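Side-chain contacts in beta-porphyranase B (Bacteroides plebeius, PDB 4AWD), which hydrolyses the sulfated red-algal polysaccharide porphyran at its beta-D-galactopyranose-(1->4)-alpha-L-galactopyranose-6-sulfate linkages: residues Asn129-Tyr133 / Gly134-Thr138; Pro73-Thr76 / Asn77-Pro81; Thr233-Ser236 / Ala237-Phe240; Ser90-Gly94 / Cys95-Ile99. One frame throughout, in Å; residues are numbered along the deposited sequence.

Contact 1. Residues Asn129-Tyr133 / Gly134-Thr138; sequences NQAHY and GYYET
The Y136 ring receives two neighbours from the loop before it: the carbonyl oxygen of H132 at its edge, in the ring plane, and the methyl of A131 at an oblique approach. CB of A131 lies 3.7 Å from CE1 of Y136. Within the loop the aromatic groups of H132 and Y133 overlap: CD2 of H132 sits 3.4 Å above the plane of the Y133 ring, offset toward its rim, and CE2 of Y133 lies 4.1 Å above the centre of the H132 ring. W247 meets both rings edge-to-face, and NE2 of H132 is bonded to the carbonyl of F276.

This is the entry of a loop into strand 134-141 of the GH16 beta-jelly roll, a strand flanked by strands 241-249 and 308-321. CG of Y136 stands anti to its own carbonyl carbon (chi1 -60°), which sends the ring back toward the loop rather than along the strand. Its hydroxyl donates to H132 O over a short 2.5 Å, from a direction tilted 28° off the carbonyl plane, so a strand side chain ties down the end of the loop. A131 and Y136 both pack against L153 of strand 149-163, consistent with a buried site. G134 makes the junction at backbone angles that glycine alone adopts readily. Farther along, the hydroxyl of Y135 donates to E137 OE2 at 2.6 Å, approaching from above the carboxylate plane.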
loop_
_atom_site.group_PDB
_atom_site.type_symbol
_atom_site.label_atom_id
_atom_site.label_comp_id
_atom_site.label_asym_id
_atom_site.label_seq_id
_atom_site.Cartn_x
_atom_site.Cartn_y
_atom_site.Cartn_z
ATOM N N ASN A 129 5.823 1.827 13.519
ATOM C CA ASN A 129 5.346 2.879 12.649
ATOM C C ASN A 129 6.371 4.000 12.448
ATOM O O ASN A 129 6.009 5.167 12.337
ATOM C CB ASN A 129 4.037 3.442 13.211
ATOM C CG ASN A 129 4.204 4.016 14.599
ATOM O OD1 ASN A 129 5.321 4.109 15.104
ATOM N ND2 ASN A 129 3.093 4.385 15.234
ATOM N N GLN A 130 7.643 3.636 12.372
ATOM C CA GLN A 130 8.721 4.619 12.250
ATOM C C GLN A 130 9.494 4.452 10.947
ATOM O O GLN A 130 10.698 4.776 10.880
ATOM C CB GLN A 130 9.683 4.505 13.444
ATOM C CG GLN A 130 9.030 4.740 14.809
ATOM C CD GLN A 130 8.523 6.158 14.947
ATOM O OE1 GLN A 130 9.306 7.104 14.935
ATOM N NE2 GLN A 130 7.202 6.317 15.071
ATOM N N ALA A 131 8.825 3.930 9.917
ATOM C CA ALA A 131 9.460 3.825 8.603
ATOM C C ALA A 131 9.478 5.216 7.997
ATOM O O ALA A 131 8.424 5.821 7.826
ATOM C CB ALA A 131 8.712 2.864 7.710
ATOM N N HIS A 132 10.677 5.738 7.723
ATOM C CA HIS A 132 10.815 7.064 7.114
ATOM C C HIS A 132 11.653 6.985 5.839
ATOM O O HIS A 132 11.532 6.009 5.086
ATOM C CB HIS A 132 11.395 8.094 8.103
ATOM C CG HIS A 132 10.811 9.470 7.947
ATOM N ND1 HIS A 132 10.909 10.436 8.923
ATOM C CD2 HIS A 132 10.080 10.023 6.947
ATOM C CE1 HIS A 132 10.289 11.532 8.521
ATOM N NE2 HIS A 132 9.769 11.305 7.330
ATOM N N TYR A 133 12.500 7.993 5.601
ATOM C CA TYR A 133 13.298 8.064 4.363
ATOM C C TYR A 133 14.116 6.800 4.223
ATOM O O TYR A 133 14.672 6.279 5.211
ATOM C CB TYR A 133 14.207 9.304 4.310
ATOM C CG TYR A 133 13.515 10.585 4.728
ATOM C CD1 TYR A 133 12.258 10.913 4.230
ATOM C CD2 TYR A 133 14.097 11.448 5.653
ATOM C CE1 TYR A 133 11.616 12.067 4.619
ATOM C CE2 TYR A 133 13.451 12.626 6.040
ATOM C CZ TYR A 133 12.213 12.916 5.509
ATOM O OH TYR A 133 11.546 14.043 5.883
ATOM N N GLY A 134 14.156 6.295 2.998
ATOM C CA GLY A 134 14.667 4.964 2.752
ATOM C C GLY A 134 14.007 4.359 1.536
ATOM O O GLY A 134 13.409 5.073 0.718
ATOM N N TYR A 135 14.123 3.044 1.421
ATOM C CA TYR A 135 13.658 2.311 0.254
ATOM C C TYR A 135 12.763 1.143 0.681
ATOM O O TYR A 135 13.055 0.418 1.643
ATOM C CB TYR A 135 14.849 1.811 -0.574
ATOM C CG TYR A 135 14.484 1.278 -1.939
ATOM C CD1 TYR A 135 14.129 -0.060 -2.115
ATOM C CD2 TYR A 135 14.480 2.113 -3.052
ATOM C CE1 TYR A 135 13.777 -0.569 -3.382
ATOM C CE2 TYR A 135 14.144 1.623 -4.324
ATOM C CZ TYR A 135 13.783 0.280 -4.477
ATOM O OH TYR A 135 13.446 -0.206 -5.717
ATOM N N TYR A 136 11.662 0.979 -0.038
ATOM C CA TYR A 136 10.628 0.027 0.327
ATOM C C TYR A 136 10.174 -0.675 -0.935
ATOM O O TYR A 136 9.974 -0.032 -1.968
ATOM C CB TYR A 136 9.465 0.773 0.982
ATOM C CG TYR A 136 9.902 1.518 2.227
ATOM C CD1 TYR A 136 9.879 0.898 3.488
ATOM C CD2 TYR A 136 10.347 2.827 2.146
ATOM C CE1 TYR A 136 10.304 1.560 4.613
ATOM C CE2 TYR A 136 10.766 3.507 3.282
ATOM C CZ TYR A 136 10.739 2.865 4.508
ATOM O OH TYR A 136 11.168 3.555 5.617
ATOM N N GLU A 137 10.003 -1.990 -0.860
ATOM C CA GLU A 137 9.753 -2.762 -2.067
ATOM C C GLU A 137 9.090 -4.082 -1.737
ATOM O O GLU A 137 9.365 -4.673 -0.689
ATOM C CB GLU A 137 11.079 -3.028 -2.794
ATOM C CG GLU A 137 10.917 -3.607 -4.200
ATOM C CD GLU A 137 12.082 -3.286 -5.111
ATOM O OE1 GLU A 137 13.124 -3.977 -5.031
ATOM O OE2 GLU A 137 11.947 -2.332 -5.905
ATOM N N THR A 138 8.245 -4.556 -2.649
ATOM C CA THR A 138 7.671 -5.881 -2.535
ATOM C C THR A 138 7.692 -6.585 -3.886
ATOM O O THR A 138 7.663 -5.932 -4.939
ATOM C CB THR A 138 6.221 -5.838 -1.961
ATOM O OG1 THR A 138 5.784 -7.173 -1.687
ATOM C CG2 THR A 138 5.241 -5.190 -2.922
#

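Contact 2. Residues Pro73-Thr76 / Asn77-Pro81; sequences PYWT and NGRPP
W75 and R79 form a local side-chain contact round a bend at the surface, in the loop between strands 68-69 and 82-84, close to the predicted substrate site. The indole and guanidinium planes are 63° apart, which excludes a parallel stack. Instead the benzo end of the indole approaches one face of the guanidinium, with NH2 of R79 3.6 Å from CH2 of W75. R79 is extended as far as CD and then folds at chi3 (-57°), which turns its head back to the indole. NH1 is held by a salt bridge to E287 OE2 and a hydrogen bond to the carbonyl of T288. In this GH16 jelly-roll enzyme W75, R79 and E287 are all assigned to substrate binding by similarity, consistent with a loop that lines the cleft. F84 meets the W75 ring edge-to-face.

A water in the indole plane accepts from NE1 of W75 at 3.0 Å and gives a weak bond to G78 O, bridging the two sides of the bend. At its crest T76 and N77 lie side by side, pointing the same way, with CG2 of T76 3.5 Å from ND2 of N77; OD1 of N77 accepts from the backbone N of D110.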
loop_
_atom_site.group_PDB
_atom_site.type_symbol
_atom_site.label_atom_id
_atom_site.label_comp_id
_atom_site.label_asym_id
_atom_site.label_seq_id
_atom_site.Cartn_x
_atom_site.Cartn_y
_atom_site.Cartn_z
ATOM N N PRO A 73 -4.925 -2.652 12.851
ATOM C CA PRO A 73 -5.732 -1.894 13.822
ATOM C C PRO A 73 -6.144 -0.504 13.309
ATOM O O PRO A 73 -6.905 0.202 13.972
ATOM C CB PRO A 73 -4.782 -1.728 14.999
ATOM C CG PRO A 73 -3.418 -1.721 14.392
ATOM C CD PRO A 73 -3.484 -2.601 13.160
ATOM N N TYR A 74 -5.654 -0.120 12.134
ATOM C CA TYR A 74 -5.821 1.252 11.647
ATOM C C TYR A 74 -7.006 1.446 10.698
ATOM O O TYR A 74 -7.682 2.463 10.748
ATOM C CB TYR A 74 -4.529 1.727 10.989
ATOM C CG TYR A 74 -3.300 1.637 11.897
ATOM C CD1 TYR A 74 -3.201 2.414 13.055
ATOM C CD2 TYR A 74 -2.227 0.790 11.578
ATOM C CE1 TYR A 74 -2.078 2.346 13.869
ATOM C CE2 TYR A 74 -1.101 0.723 12.376
ATOM C CZ TYR A 74 -1.027 1.505 13.516
ATOM O OH TYR A 74 0.089 1.445 14.313
ATOM N N TRP A 75 -7.233 0.466 9.835
ATOM C CA TRP A 75 -8.364 0.442 8.945
ATOM C C TRP A 75 -9.151 -0.811 9.313
ATOM O O TRP A 75 -8.890 -1.910 8.812
ATOM C CB TRP A 75 -7.884 0.400 7.498
ATOM C CG TRP A 75 -8.942 0.681 6.484
ATOM C CD1 TRP A 75 -10.267 0.916 6.721
ATOM C CD2 TRP A 75 -8.774 0.710 5.059
ATOM N NE1 TRP A 75 -10.931 1.112 5.538
ATOM C CE2 TRP A 75 -10.043 0.994 4.498
ATOM C CE3 TRP A 75 -7.674 0.544 4.201
ATOM C CZ2 TRP A 75 -10.249 1.103 3.118
ATOM C CZ3 TRP A 75 -7.880 0.652 2.822
ATOM C CH2 TRP A 75 -9.165 0.927 2.298
ATOM N N THR A 76 -10.101 -0.628 10.217
ATOM C CA THR A 76 -10.784 -1.720 10.905
ATOM C C THR A 76 -11.970 -2.258 10.086
ATOM O O THR A 76 -12.229 -3.471 10.041
ATOM C CB THR A 76 -11.269 -1.208 12.281
ATOM O OG1 THR A 76 -10.163 -1.206 13.187
ATOM C CG2 THR A 76 -12.355 -2.095 12.860
ATOM N N ASN A 77 -12.684 -1.332 9.451
ATOM C CA ASN A 77 -13.809 -1.671 8.596
ATOM C C ASN A 77 -13.537 -1.241 7.165
ATOM O O ASN A 77 -13.345 -0.053 6.889
ATOM C CB ASN A 77 -15.097 -1.046 9.147
ATOM C CG ASN A 77 -15.414 -1.535 10.544
ATOM O OD1 ASN A 77 -15.789 -2.699 10.744
ATOM N ND2 ASN A 77 -15.244 -0.656 11.525
ATOM N N GLY A 78 -13.505 -2.214 6.256
ATOM C CA GLY A 78 -13.146 -1.942 4.851
ATOM C C GLY A 78 -14.127 -1.037 4.115
ATOM O O GLY A 78 -15.080 -0.530 4.697
ATOM N N ARG A 79 -13.865 -0.829 2.828
ATOM C CA ARG A 79 -14.762 -0.087 1.955
ATOM C C ARG A 79 -15.836 -1.061 1.513
ATOM O O ARG A 79 -15.525 -2.057 0.864
ATOM C CB ARG A 79 -14.000 0.454 0.732
ATOM C CG ARG A 79 -14.813 1.459 -0.131
ATOM C CD ARG A 79 -13.977 2.166 -1.197
ATOM N NE ARG A 79 -12.835 2.886 -0.635
ATOM C CZ ARG A 79 -11.568 2.462 -0.700
ATOM N NH1 ARG A 79 -11.259 1.313 -1.295
ATOM N NH2 ARG A 79 -10.609 3.181 -0.146
ATOM N N PRO A 80 -17.104 -0.796 1.873
ATOM C CA PRO A 80 -18.161 -1.755 1.496
ATOM C C PRO A 80 -18.122 -2.023 -0.018
ATOM O O PRO A 80 -17.903 -1.097 -0.799
ATOM C CB PRO A 80 -19.458 -1.046 1.913
ATOM C CG PRO A 80 -19.038 -0.037 2.949
ATOM C CD PRO A 80 -17.620 0.346 2.656
ATOM N N PRO A 81 -18.348 -3.278 -0.436
ATOM C CA PRO A 81 -18.839 -4.365 0.405
ATOM C C PRO A 81 -17.789 -5.356 0.932
ATOM O O PRO A 81 -18.157 -6.479 1.326
ATOM C CB PRO A 81 -19.824 -5.082 -0.531
ATOM C CG PRO A 81 -19.298 -4.785 -1.945
ATOM C CD PRO A 81 -18.275 -3.687 -1.849
HETATM O O HOH W 1 -13.718 2.102 4.945
#

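Contact 3. Residues Thr233-Ser236 / Ala237-Phe240; sequences TDPS and AEDF
E238 leans its aliphatic part on P235. CB of E238 lies 3.8 Å from the carbonyl oxygen of P235, and CG comes to 3.6 Å from CB of the proline, the closest approach between two side chains across the turn. The two residues are the ends of a beta turn, P235-E238, whose inner residues S236 and A237 have the helical backbone angles of type I; it belongs to the loop that leads into strand 241-249 of the GH16 jelly roll. Rotation about CB-CG (chi2 -44°) bends the chain. CD and OE2 of E238 are each 4.7 Å from CB of P235, and OE1 leads away to 5.9 Å. Of the E238 side chain, the methylene groups make the contact.

The turn is closed by E238 N donating to P235 O at 3.2 Å. The N-H points well at the oxygen (159°), but the donor stands above the carbonyl plane, not on a lone pair. A237 N is equally near that oxygen yet badly angled, which leaves the acceptor to E238.

S236 faces the protein instead. Its backbone bonds to A142 and N200, and its side chain touches both of these residues and Y243, tying the buried flank of the turn to neighbouring loops and to strand 241-249. A237 turns its methyl to L144. Past the turn the chain straightens toward the strand, and at this exit OD1 of D239, met from above the carboxylate plane, accepts from F240 N at 2.8 Å with an N-H...O angle of 145°.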
loop_
_atom_site.group_PDB
_atom_site.type_symbol
_atom_site.label_atom_id
_atom_site.label_comp_id
_atom_site.label_asym_id
_atom_site.label_seq_id
_atom_site.Cartn_x
_atom_site.Cartn_y
_atom_site.Cartn_z
ATOM N N THR A 233 3.469 -1.352 -17.393
ATOM C CA THR A 233 3.685 -2.466 -16.500
ATOM C C THR A 233 3.093 -3.750 -17.091
ATOM O O THR A 233 2.358 -3.701 -18.065
ATOM C CB THR A 233 3.175 -2.042 -15.091
ATOM O OG1 THR A 233 4.307 -1.826 -14.224
ATOM C CG2 THR A 233 2.188 -2.998 -14.493
ATOM N N ASP A 234 3.460 -4.903 -16.551
ATOM C CA ASP A 234 2.936 -6.170 -17.053
ATOM C C ASP A 234 1.659 -6.536 -16.300
ATOM O O ASP A 234 1.465 -6.072 -15.179
ATOM C CB ASP A 234 3.981 -7.270 -16.883
ATOM C CG ASP A 234 5.280 -6.939 -17.570
ATOM O OD1 ASP A 234 5.313 -6.937 -18.820
ATOM O OD2 ASP A 234 6.269 -6.683 -16.860
ATOM N N PRO A 235 0.787 -7.378 -16.907
ATOM C CA PRO A 235 -0.477 -7.741 -16.234
ATOM C C PRO A 235 -0.217 -8.234 -14.797
ATOM O O PRO A 235 0.505 -9.217 -14.596
ATOM C CB PRO A 235 -1.055 -8.840 -17.134
ATOM C CG PRO A 235 -0.454 -8.589 -18.481
ATOM C CD PRO A 235 0.933 -8.074 -18.204
ATOM N N SER A 236 -0.770 -7.530 -13.812
ATOM C CA SER A 236 -0.346 -7.706 -12.422
ATOM C C SER A 236 -0.629 -9.102 -11.848
ATOM O O SER A 236 0.092 -9.571 -10.978
ATOM C CB SER A 236 -0.937 -6.615 -11.533
ATOM O OG SER A 236 -2.344 -6.595 -11.644
ATOM N N ALA A 237 -1.655 -9.768 -12.368
ATOM C CA ALA A 237 -2.053 -11.101 -11.889
ATOM C C ALA A 237 -1.314 -12.270 -12.543
ATOM O O ALA A 237 -1.405 -13.404 -12.073
ATOM C CB ALA A 237 -3.547 -11.283 -12.041
ATOM N N GLU A 238 -0.587 -12.007 -13.621
ATOM C CA GLU A 238 0.059 -13.097 -14.364
ATOM C C GLU A 238 1.403 -13.514 -13.781
ATOM O O GLU A 238 1.876 -14.628 -14.033
ATOM C CB GLU A 238 0.228 -12.754 -15.853
ATOM C CG GLU A 238 -1.066 -12.413 -16.627
ATOM C CD GLU A 238 -2.260 -13.347 -16.352
ATOM O OE1 GLU A 238 -2.074 -14.510 -15.919
ATOM O OE2 GLU A 238 -3.413 -12.899 -16.575
ATOM N N ASP A 239 2.033 -12.628 -13.021
ATOM C CA ASP A 239 3.354 -12.937 -12.515
ATOM C C ASP A 239 3.779 -12.032 -11.376
ATOM O O ASP A 239 3.150 -11.004 -11.093
ATOM C CB ASP A 239 4.388 -12.872 -13.652
ATOM C CG ASP A 239 5.491 -13.908 -13.504
ATOM O OD1 ASP A 239 5.609 -14.556 -12.432
ATOM O OD2 ASP A 239 6.253 -14.065 -14.479
ATOM N N PHE A 240 4.853 -12.442 -10.719
ATOM C CA PHE A 240 5.428 -11.677 -9.640
ATOM C C PHE A 240 6.216 -10.560 -10.258
ATOM O O PHE A 240 6.940 -10.759 -11.232
ATOM C CB PHE A 240 6.365 -12.539 -8.803
ATOM C CG PHE A 240 5.662 -13.389 -7.798
ATOM C CD1 PHE A 240 5.343 -12.875 -6.537
ATOM C CD2 PHE A 240 5.331 -14.713 -8.100
ATOM C CE1 PHE A 240 4.698 -13.653 -5.599
ATOM C CE2 PHE A 240 4.678 -15.501 -7.185
ATOM C CZ PHE A 240 4.350 -14.977 -5.924
#

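Contact 4. Residues Ser90-Gly94 / Cys95-Ile99; sequences SVKKG and CLRII. With CA (calcium ion), chain C.
S90 and R97 pair across a tight antiparallel hairpin, strands 89-92 and 95-107, linked by a type I' turn from K92 to C95 with K93 and G94 at its corners. Backbone hydrogen bonds set the register. R97 N donates to S90 O at 2.7 Å and S90 N to R97 O at 2.9 Å. Next to the turn K92 N donates to C95 O at 3.0 Å; in the return bond, C95 N to K92 O, the donor stands above the carbonyl plane. V91 and L96 make the non-hydrogen-bonded pair between, on the face where L96 also touches I284 and Y311.

Packing is heaviest on the other face. The R97 side chain, extended from CG to NE, runs back over the strand of its partner, with OG of S90 against its CB and CD. K92 CB lies 3.5 Å above the centre of the guanidinium plane, while CD of K93 approaches obliquely.

Charge gathers at the far end, where both lysine ammonium groups come near the R97 guanidinium. NZ of K93 lies 4.4 Å from NH2 of R97, a likely repulsion that shared water may ease. One water at the guanidinium edge accepts from R97 NH2, from K93 NZ at 2.7 Å and weakly from K92 NZ. Another joins R97 NE to K92 O.

Metal binding occupies the turn itself. G94, whose positive phi suits the second corner, directs its carbonyl outward to the calcium ion, which E57, N59, D312 and water also bind; the G94 O to calcium distance is 2.2 Å.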
loop_
_atom_site.group_PDB
_atom_site.type_symbol
_atom_site.label_atom_id
_atom_site.label_comp_id
_atom_site.label_asym_id
_atom_site.label_seq_id
_atom_site.Cartn_x
_atom_site.Cartn_y
_atom_site.Cartn_z
ATOM N N SER A 90 -2.369 -15.445 5.575
ATOM C CA SER A 90 -1.515 -16.542 5.972
ATOM C C SER A 90 -0.119 -16.376 5.366
ATOM O O SER A 90 0.118 -15.475 4.549
ATOM C CB SER A 90 -2.146 -17.874 5.560
ATOM O OG SER A 90 -2.230 -17.983 4.154
ATOM N N VAL A 91 0.793 -17.244 5.790
ATOM C CA VAL A 91 2.132 -17.340 5.227
ATOM C C VAL A 91 2.347 -18.809 4.889
ATOM O O VAL A 91 2.303 -19.668 5.766
ATOM C CB VAL A 91 3.217 -16.886 6.241
ATOM C CG1 VAL A 91 4.615 -17.281 5.750
ATOM C CG2 VAL A 91 3.135 -15.392 6.494
ATOM N N LYS A 92 2.571 -19.107 3.622
ATOM C CA LYS A 92 2.719 -20.475 3.208
ATOM C C LYS A 92 3.588 -20.525 1.964
ATOM O O LYS A 92 3.435 -19.690 1.078
ATOM C CB LYS A 92 1.330 -21.082 2.950
ATOM C CG LYS A 92 1.331 -22.538 2.483
ATOM C CD LYS A 92 1.205 -23.530 3.630
ATOM C CE LYS A 92 1.000 -24.968 3.086
ATOM N NZ LYS A 92 -0.203 -25.107 2.189
ATOM N N LYS A 93 4.511 -21.489 1.921
ATOM C CA LYS A 93 5.391 -21.733 0.764
ATOM C C LYS A 93 6.105 -20.488 0.239
ATOM O O LYS A 93 6.148 -20.259 -0.971
ATOM C CB LYS A 93 4.616 -22.381 -0.389
ATOM C CG LYS A 93 3.915 -23.688 -0.056
ATOM C CD LYS A 93 2.905 -24.004 -1.158
ATOM C CE LYS A 93 2.309 -25.398 -1.011
ATOM N NZ LYS A 93 1.242 -25.646 -2.031
ATOM N N GLY A 94 6.660 -19.680 1.142
ATOM C CA GLY A 94 7.496 -18.549 0.725
ATOM C C GLY A 94 6.771 -17.229 0.484
ATOM O O GLY A 94 7.414 -16.229 0.138
ATOM N N CYS A 95 5.449 -17.217 0.675
ATOM C CA CYS A 95 4.639 -16.023 0.409
ATOM C C CYS A 95 3.704 -15.638 1.534
ATOM O O CYS A 95 3.098 -16.499 2.186
ATOM C CB CYS A 95 3.798 -16.203 -0.851
ATOM S SG CYS A 95 4.720 -16.160 -2.383
ATOM N N LEU A 96 3.594 -14.336 1.762
ATOM C CA LEU A 96 2.456 -13.798 2.464
ATOM C C LEU A 96 1.274 -13.938 1.507
ATOM O O LEU A 96 1.356 -13.550 0.339
ATOM C CB LEU A 96 2.680 -12.325 2.823
ATOM C CG LEU A 96 1.462 -11.581 3.395
ATOM C CD1 LEU A 96 1.084 -12.107 4.798
ATOM C CD2 LEU A 96 1.707 -10.085 3.423
ATOM N N ARG A 97 0.186 -14.510 2.007
ATOM C CA ARG A 97 -1.023 -14.724 1.209
ATOM C C ARG A 97 -2.149 -13.946 1.813
ATOM O O ARG A 97 -2.491 -14.159 2.985
ATOM C CB ARG A 97 -1.437 -16.186 1.232
ATOM C CG ARG A 97 -0.597 -17.101 0.406
ATOM C CD ARG A 97 -0.852 -18.501 0.865
ATOM N NE ARG A 97 -0.234 -19.502 0.002
ATOM C CZ ARG A 97 -0.637 -20.772 -0.029
ATOM N NH1 ARG A 97 -1.654 -21.166 0.755
ATOM N NH2 ARG A 97 -0.049 -21.643 -0.849
ATOM N N ILE A 98 -2.729 -13.055 1.023
ATOM C CA ILE A 98 -3.980 -12.411 1.417
ATOM C C ILE A 98 -5.080 -12.866 0.474
ATOM O O ILE A 98 -5.101 -12.467 -0.687
ATOM C CB ILE A 98 -3.902 -10.859 1.448
ATOM C CG1 ILE A 98 -2.715 -10.370 2.310
ATOM C CG2 ILE A 98 -5.218 -10.307 1.989
ATOM C CD1 ILE A 98 -2.501 -8.830 2.299
ATOM N N ILE A 99 -5.972 -13.717 0.973
ATOM C CA ILE A 99 -7.014 -14.317 0.137
ATOM C C ILE A 99 -8.326 -13.552 0.295
ATOM O O ILE A 99 -8.644 -13.069 1.395
ATOM C CB ILE A 99 -7.178 -15.863 0.408
ATOM C CG1 ILE A 99 -8.018 -16.539 -0.688
ATOM C CG2 ILE A 99 -7.704 -16.157 1.839
ATOM C CD1 ILE A 99 -8.107 -18.089 -0.593
HETATM CA CA CA C . 9.475 -15.509 0.247
HETATM O O HOH W 2 -4.367 -16.454 3.246
HETATM O O HOH W 3 2.286 -19.093 -1.437
HETATM O O HOH W 4 -1.055 -24.727 -0.886
HETATM O O HOH W 5 11.726 -14.790 0.138
#

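Overall arrangement
Contact 1 is the buried member of the set, contacts 2 and 3 lie at the surface, and contact 4 is partly buried. Strands 134-141 and 95-107, which carry contacts 1 and 4, both pair with strand 308-321. Contacts 3 and 4 alone touch: CZ of F240 packs 3.8 Å from SG of C95, setting the loop 233-240 against the hairpin. Contact 2 lies across the chain's centre from contact 1, centres about 23 Å apart, though their nearest atoms come within about 4 Å. Chemistry follows place: a buried tyrosine bonded to a carbonyl in contact 1, indole and guanidinium at the probable substrate cleft, a backbone-closed turn at the surface, and cationic, water-bridged and calcium-bound groups on the hairpin.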